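Local coordinates for protein tungsten-containing formylmethanofuran dehydrogenase 2 subunit C (Methanothermobacter wolfeii, PDB 5T5I) that probably serves as a structural subunit of the tungsten enzyme complex that converts carbon dioxide and methanofuran into formylmethanofuran during methanogenesis, at residues 126-137 with 152-163; 21-31 with 56-67. One frame throughout, in Å; residues are numbered along the deposited sequence.

Interaction 1: 126-137 with 152-163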
loop_
_atom_site.group_PDB
_atom_site.type_symbol
_atom_site.label_atom_id
_atom_site.label_comp_id
_atom_site.label_asym_id
_atom_site.label_seq_id
_atom_site.Cartn_x
_atom_site.Cartn_y
_atom_site.Cartn_z
ATOM N N ILE C 126 -35.843 27.281 22.235
ATOM C CA ILE C 126 -35.059 28.130 21.338
ATOM C C ILE C 126 -35.210 27.508 19.960
ATOM O O ILE C 126 -35.016 26.299 19.814
ATOM C CB ILE C 126 -33.562 28.224 21.730
ATOM C CG1 ILE C 126 -33.414 28.906 23.111
ATOM C CG2 ILE C 126 -32.753 28.999 20.649
ATOM C CD1 ILE C 126 -32.023 28.841 23.707
ATOM N N GLU C 127 -35.538 28.319 18.954
ATOM C CA GLU C 127 -35.672 27.852 17.575
ATOM C C GLU C 127 -34.858 28.784 16.679
ATOM O O GLU C 127 -35.115 29.981 16.670
ATOM C CB GLU C 127 -37.147 27.812 17.141
ATOM C CG GLU C 127 -37.333 27.139 15.798
ATOM C CD GLU C 127 -38.746 26.669 15.507
ATOM O OE1 GLU C 127 -39.708 27.289 16.015
ATOM O OE2 GLU C 127 -38.887 25.675 14.761
ATOM N N ILE C 128 -33.831 28.252 15.989
ATOM C CA ILE C 128 -32.950 29.029 15.105
ATOM C C ILE C 128 -33.228 28.547 13.689
ATOM O O ILE C 128 -32.996 27.375 13.400
ATOM C CB ILE C 128 -31.465 28.864 15.529
ATOM C CG1 ILE C 128 -31.242 29.452 16.953
ATOM C CG2 ILE C 128 -30.508 29.533 14.529
ATOM C CD1 ILE C 128 -30.080 28.861 17.712
ATOM N N LEU C 129 -33.770 29.417 12.826
ATOM C CA LEU C 129 -34.124 29.018 11.454
ATOM C C LEU C 129 -32.903 28.947 10.513
ATOM O O LEU C 129 -32.963 28.229 9.509
ATOM C CB LEU C 129 -35.243 29.890 10.860
ATOM C CG LEU C 129 -36.511 30.078 11.712
ATOM C CD1 LEU C 129 -37.561 30.878 10.957
ATOM C CD2 LEU C 129 -37.115 28.742 12.133
ATOM N N GLY C 130 -31.822 29.647 10.856
ATOM C CA GLY C 130 -30.564 29.601 10.117
ATOM C C GLY C 130 -29.588 28.618 10.739
ATOM O O GLY C 130 -29.993 27.577 11.280
ATOM N N ASP C 131 -28.293 28.950 10.677
ATOM C CA ASP C 131 -27.213 28.139 11.243
ATOM C C ASP C 131 -26.873 28.598 12.677
ATOM O O ASP C 131 -27.178 29.730 13.048
ATOM C CB ASP C 131 -25.928 28.272 10.390
ATOM C CG ASP C 131 -26.065 27.861 8.943
ATOM O OD1 ASP C 131 -26.815 26.891 8.665
ATOM O OD2 ASP C 131 -25.379 28.461 8.095
ATOM N N ALA C 132 -26.195 27.744 13.456
ATOM C CA ALA C 132 -25.720 28.087 14.807
ATOM C C ALA C 132 -24.204 27.852 14.855
ATOM O O ALA C 132 -23.657 27.185 13.978
ATOM C CB ALA C 132 -26.431 27.261 15.877
ATOM N N GLY C 133 -23.538 28.433 15.839
ATOM C CA GLY C 133 -22.091 28.289 16.004
ATOM C C GLY C 133 -21.693 27.064 16.806
ATOM O O GLY C 133 -22.349 26.017 16.748
ATOM N N ASP C 134 -20.595 27.191 17.558
ATOM C CA ASP C 134 -20.110 26.126 18.428
ATOM C C ASP C 134 -20.887 26.190 19.743
ATOM O O ASP C 134 -21.523 27.209 20.038
ATOM C CB ASP C 134 -18.604 26.318 18.725
ATOM C CG ASP C 134 -17.724 26.378 17.484
ATOM O OD1 ASP C 134 -17.546 25.328 16.832
ATOM O OD2 ASP C 134 -17.208 27.479 17.166
ATOM N N TYR C 135 -20.825 25.104 20.541
ATOM C CA TYR C 135 -21.367 25.064 21.898
ATOM C C TYR C 135 -22.881 25.347 22.024
ATOM O O TYR C 135 -23.309 26.011 22.975
ATOM C CB TYR C 135 -20.568 26.034 22.816
ATOM C CG TYR C 135 -19.090 25.708 22.947
ATOM C CD1 TYR C 135 -18.664 24.579 23.634
ATOM C CD2 TYR C 135 -18.122 26.562 22.438
ATOM C CE1 TYR C 135 -17.308 24.274 23.754
ATOM C CE2 TYR C 135 -16.765 26.273 22.561
ATOM C CZ TYR C 135 -16.362 25.130 23.223
ATOM O OH TYR C 135 -15.020 24.850 23.347
ATOM N N VAL C 136 -23.697 24.797 21.112
ATOM C CA VAL C 136 -25.143 24.912 21.238
ATOM C C VAL C 136 -25.500 24.071 22.475
ATOM O O VAL C 136 -25.089 22.912 22.551
ATOM C CB VAL C 136 -25.916 24.368 20.007
ATOM C CG1 VAL C 136 -27.420 24.396 20.257
ATOM C CG2 VAL C 136 -25.578 25.143 18.732
ATOM N N GLY C 137 -26.225 24.660 23.421
ATOM C CA GLY C 137 -26.650 23.969 24.636
ATOM C C GLY C 137 -25.529 23.383 25.474
ATOM O O GLY C 137 -25.683 22.300 26.032
ATOM N N ILE C 152 -33.799 22.873 22.085
ATOM C CA ILE C 152 -33.143 23.759 21.121
ATOM C C ILE C 152 -33.279 23.089 19.766
ATOM O O ILE C 152 -32.886 21.932 19.628
ATOM C CB ILE C 152 -31.647 24.031 21.458
ATOM C CG1 ILE C 152 -31.489 24.553 22.901
ATOM C CG2 ILE C 152 -31.046 25.032 20.427
ATOM C CD1 ILE C 152 -30.084 24.520 23.426
ATOM N N THR C 153 -33.801 23.808 18.772
ATOM C CA THR C 153 -33.931 23.323 17.392
ATOM C C THR C 153 -33.188 24.295 16.467
ATOM O O THR C 153 -33.468 25.489 16.489
ATOM C CB THR C 153 -35.396 23.175 16.963
ATOM O OG1 THR C 153 -36.090 22.389 17.926
ATOM C CG2 THR C 153 -35.530 22.508 15.587
ATOM N N VAL C 154 -32.237 23.789 15.685
ATOM C CA VAL C 154 -31.471 24.564 14.692
ATOM C C VAL C 154 -31.864 23.984 13.331
ATOM O O VAL C 154 -31.608 22.803 13.095
ATOM C CB VAL C 154 -29.941 24.460 14.942
ATOM C CG1 VAL C 154 -29.144 25.188 13.853
ATOM C CG2 VAL C 154 -29.570 25.002 16.314
ATOM N N HIS C 155 -32.477 24.789 12.447
ATOM C CA HIS C 155 -32.933 24.308 11.130
ATOM C C HIS C 155 -31.795 24.166 10.118
ATOM O O HIS C 155 -31.902 23.345 9.215
ATOM C CB HIS C 155 -34.068 25.171 10.575
ATOM C CG HIS C 155 -35.344 25.028 11.343
ATOM N ND1 HIS C 155 -36.494 24.584 10.739
ATOM C CD2 HIS C 155 -35.595 25.217 12.661
ATOM C CE1 HIS C 155 -37.421 24.570 11.680
ATOM N NE2 HIS C 155 -36.916 24.913 12.858
ATOM N N GLY C 156 -30.722 24.938 10.297
ATOM C CA GLY C 156 -29.537 24.865 9.450
ATOM C C GLY C 156 -28.487 23.957 10.065
ATOM O O GLY C 156 -28.818 22.977 10.742
ATOM N N ASN C 157 -27.220 24.310 9.879
ATOM C CA ASN C 157 -26.064 23.581 10.420
ATOM C C ASN C 157 -25.577 24.169 11.732
ATOM O O ASN C 157 -25.892 25.313 12.060
ATOM C CB ASN C 157 -24.901 23.632 9.417
ATOM C CG ASN C 157 -25.270 23.098 8.055
ATOM O OD1 ASN C 157 -25.949 22.071 7.931
ATOM N ND2 ASN C 157 -24.872 23.786 7.002
ATOM N N ALA C 158 -24.777 23.386 12.480
ATOM C CA ALA C 158 -24.100 23.837 13.704
ATOM C C ALA C 158 -22.650 23.350 13.651
ATOM O O ALA C 158 -22.305 22.558 12.768
ATOM C CB ALA C 158 -24.810 23.358 14.960
ATOM N N ASP C 159 -21.793 23.857 14.521
ATOM C CA ASP C 159 -20.353 23.549 14.450
ATOM C C ASP C 159 -19.879 22.503 15.478
ATOM O O ASP C 159 -20.303 21.350 15.371
ATOM C CB ASP C 159 -19.559 24.859 14.513
ATOM C CG ASP C 159 -19.880 25.832 13.385
ATOM O OD1 ASP C 159 -20.216 25.365 12.271
ATOM O OD2 ASP C 159 -19.777 27.058 13.609
ATOM N N ASN C 160 -18.954 22.847 16.406
ATOM C CA ASN C 160 -18.383 21.878 17.336
ATOM C C ASN C 160 -19.017 21.864 18.699
ATOM O O ASN C 160 -19.518 22.879 19.175
ATOM C CB ASN C 160 -16.890 22.151 17.551
ATOM C CG ASN C 160 -15.994 21.888 16.372
ATOM O OD1 ASN C 160 -16.418 21.450 15.309
ATOM N ND2 ASN C 160 -14.707 22.058 16.578
ATOM N N GLU C 161 -18.884 20.712 19.362
ATOM C CA GLU C 161 -19.217 20.519 20.765
ATOM C C GLU C 161 -20.651 20.898 21.142
ATOM O O GLU C 161 -20.889 21.465 22.214
ATOM C CB GLU C 161 -18.181 21.271 21.635
ATOM C CG GLU C 161 -16.749 20.792 21.420
ATOM C CD GLU C 161 -15.749 21.543 22.272
ATOM O OE1 GLU C 161 -15.598 21.198 23.467
ATOM O OE2 GLU C 161 -15.193 22.548 21.775
ATOM N N ILE C 162 -21.623 20.551 20.280
ATOM C CA ILE C 162 -23.004 20.819 20.632
ATOM C C ILE C 162 -23.360 19.860 21.796
ATOM O O ILE C 162 -22.872 18.723 21.845
ATOM C CB ILE C 162 -24.005 20.702 19.435
ATOM C CG1 ILE C 162 -24.150 19.268 18.927
ATOM C CG2 ILE C 162 -23.644 21.657 18.264
ATOM C CD1 ILE C 162 -25.529 18.996 18.444
ATOM N N GLY C 163 -24.106 20.356 22.758
ATOM C CA GLY C 163 -24.478 19.578 23.936
ATOM C C GLY C 163 -23.317 19.158 24.821
ATOM O O GLY C 163 -23.371 18.113 25.474
HETATM O O HOH W 1 -36.981 24.158 19.741
HETATM O O HOH W 2 -22.719 26.438 11.370
HETATM O O HOH W 3 -18.476 28.814 15.212
#
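Residues 126-137 and 152-163 repeat one backbone path, Ile126 CA lying 4.8 Å from Ile152 CA, so that Ile126 faces Ile152, Ile128 faces Val154 and, past the strands, Ala132 faces Ala158 and Val136 faces Ile162. The strand segments run in parallel, their axes 4° apart, joined by alternating bonds such as Ile128 N to Thr153 O (2.8 Å). Backbone bonds continue through the turns, some, such as Gly156 N to Gly130 O, met from above the carbonyl plane, ending with Gly163 N on Val136 O.

Two carboxylates stand in for backbone acceptors at matching points of the turn. Asp131 OD1 receives Asn157 N and Asp134 OD1 receives Asn160 N, both at 2.9 Å, each met on the anti side of the carboxylate. Asp134 OD2 bonds to Ser94 of the FwdD subunit, and a water donating to both Asp134 OD2 and Asp159 OD2 probably eases the proximity of these acids.

His155 NE2 gives its proton to Glu127 OE2 (2.8 Å), again on the anti side and 17° out of the ring plane. Glu127 reaches it with CG anti to the backbone N (chi1 -171°), while OE1 forms a salt bridge with Lys106 on the preceding strand. Leu129 CD2 sits over one face of the imidazole, 4.0 Å from the ring centroid. An alanine in place of His155 would probably leave Glu127 OE2 without this donor and strip Leu129 of the surface it covers.

Apolar contacts fill the other side of the strands. Val136 and Ile152 pass each other pointing in opposite directions, with Val136 CG1 3.7 Å from Ile152 CG2, and Val136 CB lies alongside Ile162 CG2 (3.9 Å).

In-register stacking of like residues from successive coils, with aliphatic rows inside, is characteristic of a parallel beta-helix.

Interaction 2: 21-31 with 56-67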
loop_
_atom_site.group_PDB
_atom_site.type_symbol
_atom_site.label_atom_id
_atom_site.label_comp_id
_atom_site.label_asym_id
_atom_site.label_seq_id
_atom_site.Cartn_x
_atom_site.Cartn_y
_atom_site.Cartn_z
ATOM N N ILE C 21 -32.634 42.604 27.490
ATOM C CA ILE C 21 -33.673 42.414 26.472
ATOM C C ILE C 21 -34.324 41.062 26.764
ATOM O O ILE C 21 -33.860 40.021 26.301
ATOM C CB ILE C 21 -33.179 42.527 25.011
ATOM C CG1 ILE C 21 -32.649 43.951 24.755
ATOM C CG2 ILE C 21 -34.352 42.215 24.021
ATOM C CD1 ILE C 21 -31.943 44.157 23.399
ATOM N N LYS C 22 -35.358 41.092 27.584
ATOM C CA LYS C 22 -36.137 39.911 27.927
ATOM C C LYS C 22 -37.493 40.306 28.516
ATOM O O LYS C 22 -37.584 41.355 29.160
ATOM C CB LYS C 22 -35.388 38.969 28.885
ATOM C CG LYS C 22 -34.840 39.590 30.161
ATOM C CD LYS C 22 -34.384 38.481 31.112
ATOM C CE LYS C 22 -33.478 38.899 32.253
ATOM N NZ LYS C 22 -32.037 38.846 31.891
ATOM N N PRO C 23 -38.543 39.479 28.343
ATOM C CA PRO C 23 -39.868 39.838 28.899
ATOM C C PRO C 23 -39.885 40.138 30.411
ATOM O O PRO C 23 -40.648 41.006 30.845
ATOM C CB PRO C 23 -40.728 38.621 28.541
ATOM C CG PRO C 23 -40.079 38.056 27.317
ATOM C CD PRO C 23 -38.616 38.215 27.581
ATOM N N ASP C 24 -39.006 39.473 31.201
ATOM C CA ASP C 24 -38.906 39.681 32.656
ATOM C C ASP C 24 -38.549 41.135 33.040
ATOM O O ASP C 24 -39.059 41.646 34.036
ATOM C CB ASP C 24 -37.886 38.716 33.274
ATOM C CG ASP C 24 -38.233 37.261 33.048
ATOM O OD1 ASP C 24 -38.007 36.763 31.911
ATOM O OD2 ASP C 24 -38.778 36.632 33.979
ATOM N N VAL C 25 -37.691 41.797 32.244
ATOM C CA VAL C 25 -37.296 43.184 32.498
ATOM C C VAL C 25 -38.329 44.142 31.909
ATOM O O VAL C 25 -38.601 45.170 32.513
ATOM C CB VAL C 25 -35.876 43.471 31.956
ATOM C CG1 VAL C 25 -35.493 44.944 32.130
ATOM C CG2 VAL C 25 -34.852 42.578 32.651
ATOM N N PHE C 26 -38.879 43.825 30.716
ATOM C CA PHE C 26 -39.852 44.695 30.042
ATOM C C PHE C 26 -41.175 44.738 30.804
ATOM O O PHE C 26 -41.866 45.753 30.743
ATOM C CB PHE C 26 -40.059 44.259 28.576
ATOM C CG PHE C 26 -38.976 44.657 27.588
ATOM C CD1 PHE C 26 -37.639 44.729 27.977
ATOM C CD2 PHE C 26 -39.277 44.842 26.246
ATOM C CE1 PHE C 26 -36.649 45.094 27.060
ATOM C CE2 PHE C 26 -38.283 45.188 25.330
ATOM C CZ PHE C 26 -36.975 45.301 25.742
ATOM N N ALA C 27 -41.509 43.666 31.566
ATOM C CA ALA C 27 -42.754 43.606 32.350
ATOM C C ALA C 27 -42.870 44.754 33.358
ATOM O O ALA C 27 -41.921 45.022 34.096
ATOM C CB ALA C 27 -42.861 42.268 33.065
ATOM N N GLY C 28 -44.012 45.443 33.329
ATOM C CA GLY C 28 -44.319 46.555 34.222
ATOM C C GLY C 28 -43.697 47.893 33.864
ATOM O O GLY C 28 -43.847 48.849 34.626
ATOM N N LYS C 29 -43.002 47.994 32.711
ATOM C CA LYS C 29 -42.350 49.231 32.277
ATOM C C LYS C 29 -43.097 49.856 31.108
ATOM O O LYS C 29 -43.580 49.147 30.229
ATOM C CB LYS C 29 -40.902 48.953 31.835
ATOM C CG LYS C 29 -39.956 48.603 32.967
ATOM C CD LYS C 29 -38.510 48.528 32.466
ATOM C CE LYS C 29 -37.488 48.300 33.562
ATOM N NZ LYS C 29 -37.801 47.097 34.380
ATOM N N SER C 30 -43.134 51.189 31.064
ATOM C CA SER C 30 -43.729 51.939 29.960
ATOM C C SER C 30 -42.743 51.917 28.786
ATOM O O SER C 30 -41.590 51.530 28.965
ATOM C CB SER C 30 -43.958 53.391 30.375
ATOM O OG SER C 30 -42.715 54.035 30.602
ATOM N N ILE C 31 -43.171 52.404 27.614
ATOM C CA ILE C 31 -42.295 52.479 26.436
ATOM C C ILE C 31 -41.079 53.380 26.732
ATOM O O ILE C 31 -39.951 53.018 26.390
ATOM C CB ILE C 31 -43.100 52.940 25.182
ATOM C CG1 ILE C 31 -44.158 51.884 24.767
ATOM C CG2 ILE C 31 -42.186 53.290 24.003
ATOM C CD1 ILE C 31 -43.615 50.468 24.392
ATOM N N GLY C 56 -44.979 50.096 20.764
ATOM C CA GLY C 56 -45.880 49.011 21.139
ATOM C C GLY C 56 -46.670 49.243 22.404
ATOM O O GLY C 56 -46.855 50.387 22.821
ATOM N N GLU C 57 -47.128 48.145 23.029
ATOM C CA GLU C 57 -47.988 48.193 24.218
ATOM C C GLU C 57 -47.365 47.518 25.449
ATOM O O GLU C 57 -47.069 46.327 25.405
ATOM C CB GLU C 57 -49.388 47.583 23.932
ATOM C CG GLU C 57 -49.401 46.291 23.118
ATOM C CD GLU C 57 -50.757 45.632 22.941
ATOM O OE1 GLU C 57 -51.666 45.875 23.768
ATOM O OE2 GLU C 57 -50.899 44.842 21.979
ATOM N N PRO C 58 -47.237 48.224 26.586
ATOM C CA PRO C 58 -46.717 47.571 27.793
ATOM C C PRO C 58 -47.646 46.507 28.391
ATOM O O PRO C 58 -48.834 46.452 28.075
ATOM C CB PRO C 58 -46.591 48.743 28.781
ATOM C CG PRO C 58 -46.571 49.960 27.955
ATOM C CD PRO C 58 -47.519 49.648 26.853
ATOM N N ALA C 59 -47.097 45.681 29.288
ATOM C CA ALA C 59 -47.868 44.674 30.020
ATOM C C ALA C 59 -47.207 44.430 31.372
ATOM O O ALA C 59 -45.985 44.564 31.494
ATOM C CB ALA C 59 -47.970 43.381 29.225
ATOM N N ASP C 60 -48.008 44.102 32.389
ATOM C CA ASP C 60 -47.497 43.898 33.746
ATOM C C ASP C 60 -46.807 42.553 33.992
ATOM O O ASP C 60 -45.970 42.486 34.887
ATOM C CB ASP C 60 -48.619 44.094 34.776
ATOM C CG ASP C 60 -49.097 45.531 34.882
ATOM O OD1 ASP C 60 -48.244 46.428 35.077
ATOM O OD2 ASP C 60 -50.326 45.755 34.819
ATOM N N ALA C 61 -47.183 41.483 33.264
ATOM C CA ALA C 61 -46.629 40.139 33.475
ATOM C C ALA C 61 -45.742 39.697 32.294
ATOM O O ALA C 61 -46.115 39.925 31.144
ATOM C CB ALA C 61 -47.775 39.156 33.663
ATOM N N PRO C 62 -44.581 39.054 32.539
ATOM C CA PRO C 62 -43.719 38.649 31.410
ATOM C C PRO C 62 -44.327 37.625 30.455
ATOM O O PRO C 62 -43.980 37.635 29.279
ATOM C CB PRO C 62 -42.461 38.120 32.094
ATOM C CG PRO C 62 -42.879 37.749 33.461
ATOM C CD PRO C 62 -43.968 38.697 33.836
ATOM N N GLU C 63 -45.231 36.755 30.952
ATOM C CA GLU C 63 -45.911 35.750 30.123
ATOM C C GLU C 63 -46.802 36.382 29.044
ATOM O O GLU C 63 -47.094 35.716 28.050
ATOM C CB GLU C 63 -46.723 34.736 30.971
ATOM C CG GLU C 63 -47.762 35.336 31.909
ATOM C CD GLU C 63 -47.326 35.504 33.353
ATOM O OE1 GLU C 63 -48.199 35.386 34.241
ATOM O OE2 GLU C 63 -46.135 35.803 33.601
ATOM N N ASP C 64 -47.232 37.652 29.234
ATOM C CA ASP C 64 -48.048 38.372 28.256
ATOM C C ASP C 64 -47.209 39.278 27.338
ATOM O O ASP C 64 -47.791 40.015 26.554
ATOM C CB ASP C 64 -49.128 39.202 28.977
ATOM C CG ASP C 64 -50.027 38.376 29.870
ATOM O OD1 ASP C 64 -50.410 37.255 29.456
ATOM O OD2 ASP C 64 -50.349 38.844 30.978
ATOM N N ILE C 65 -45.865 39.194 27.381
ATOM C CA ILE C 65 -45.000 40.037 26.556
ATOM C C ILE C 65 -44.370 39.252 25.432
ATOM O O ILE C 65 -43.779 38.192 25.661
ATOM C CB ILE C 65 -43.931 40.757 27.416
ATOM C CG1 ILE C 65 -44.615 41.870 28.233
ATOM C CG2 ILE C 65 -42.790 41.327 26.539
ATOM C CD1 ILE C 65 -43.833 42.504 29.239
ATOM N N LYS C 66 -44.440 39.830 24.226
ATOM C CA LYS C 66 -43.809 39.325 23.020
ATOM C C LYS C 66 -42.899 40.445 22.500
ATOM O O LYS C 66 -43.400 41.489 22.080
ATOM C CB LYS C 66 -44.868 38.965 21.979
ATOM C CG LYS C 66 -44.315 38.300 20.730
ATOM C CD LYS C 66 -45.352 38.339 19.605
ATOM C CE LYS C 66 -45.159 37.270 18.560
ATOM N NZ LYS C 66 -46.337 36.370 18.453
ATOM N N ILE C 67 -41.570 40.250 22.561
ATOM C CA ILE C 67 -40.616 41.231 22.051
ATOM C C ILE C 67 -40.305 40.877 20.600
ATOM O O ILE C 67 -39.874 39.756 20.324
ATOM C CB ILE C 67 -39.313 41.305 22.893
ATOM C CG1 ILE C 67 -39.624 41.620 24.376
ATOM C CG2 ILE C 67 -38.359 42.374 22.299
ATOM C CD1 ILE C 67 -38.433 41.487 25.364
HETATM O O HOH W 4 -44.259 46.585 29.675
#
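Ile67 and Phe26 meet at about a right angle: the isoleucine presents its CD1 methyl over one face of the ring, 3.7 Å from the centroid and displaced toward the rim, a CH-pi contact. CG1 of Ile67 lies anti to its carbonyl carbon (chi1 -57°), which directs CD1 into the angle between the phenyl ring and the start of helix 23-26, where it also touches Lys22 C at 3.5 Å. Ile4 and Leu6 of strand 3-8 and Ile34 of helix 31-35 add further apolar neighbours to the ring.

Pro23, at the head of the helix, crosses Ile67 obliquely and turns its CB to Pro62 O and to Ile65 CG2, the latter 3.9 Å away. The other branch of Ile65 presses its CD1 closely against Ala27 CA, at 3.5 Å. Its two branches thus span the length of helix 23-26 along one side, CG2 at Pro23 and CD1 at Ala27, just past the helix end, while the Ala27 methyl nestles against Pro62 CD.

Beyond the helix, the type II turn from Phe26 to Lys29 carries Gly28 at positive phi and sends Gly28 N almost straight to Ala59 O (2.8 Å, 175°). A water accepts from Ala59 N and lies 2.7 Å from both Phe26 O and Lys29 O, fitting between turn and loop. Farther along, Pro58 CB rests on Lys29 O (3.4 Å), and the tip of Ile31, CD1, reaches Gly56 O.

With one direct hydrogen bond against a broad set of methyl, ring and proline contacts, the chemistry implies that the 21-31 segment is held over the start of strand 66-69 and the loop leading into it chiefly by the burial of apolar surface, the turn's single amide bond helping to fix its position along the loop round Ala59.

The two interactions illustrate different tasks within one elongated fold. Interaction 2 covers the start of strand 66-69 near the N-terminal end with a short helix and turn, whereas interaction 1 joins successive coils close to the middle of the chain. Strands 87-90 and 106-109 lie between strand 66-69 and strand 125-128. The contact centres are 27 Å apart and their nearest atoms about 11 Å, so neither touches the other. Only interaction 1 comes near the bound ion: the side chain of Tyr135 is about 7 Å from the calcium, whose site includes Ser139, Tyr140 and Asp143, beginning two residues after the end of the 126-137 segment.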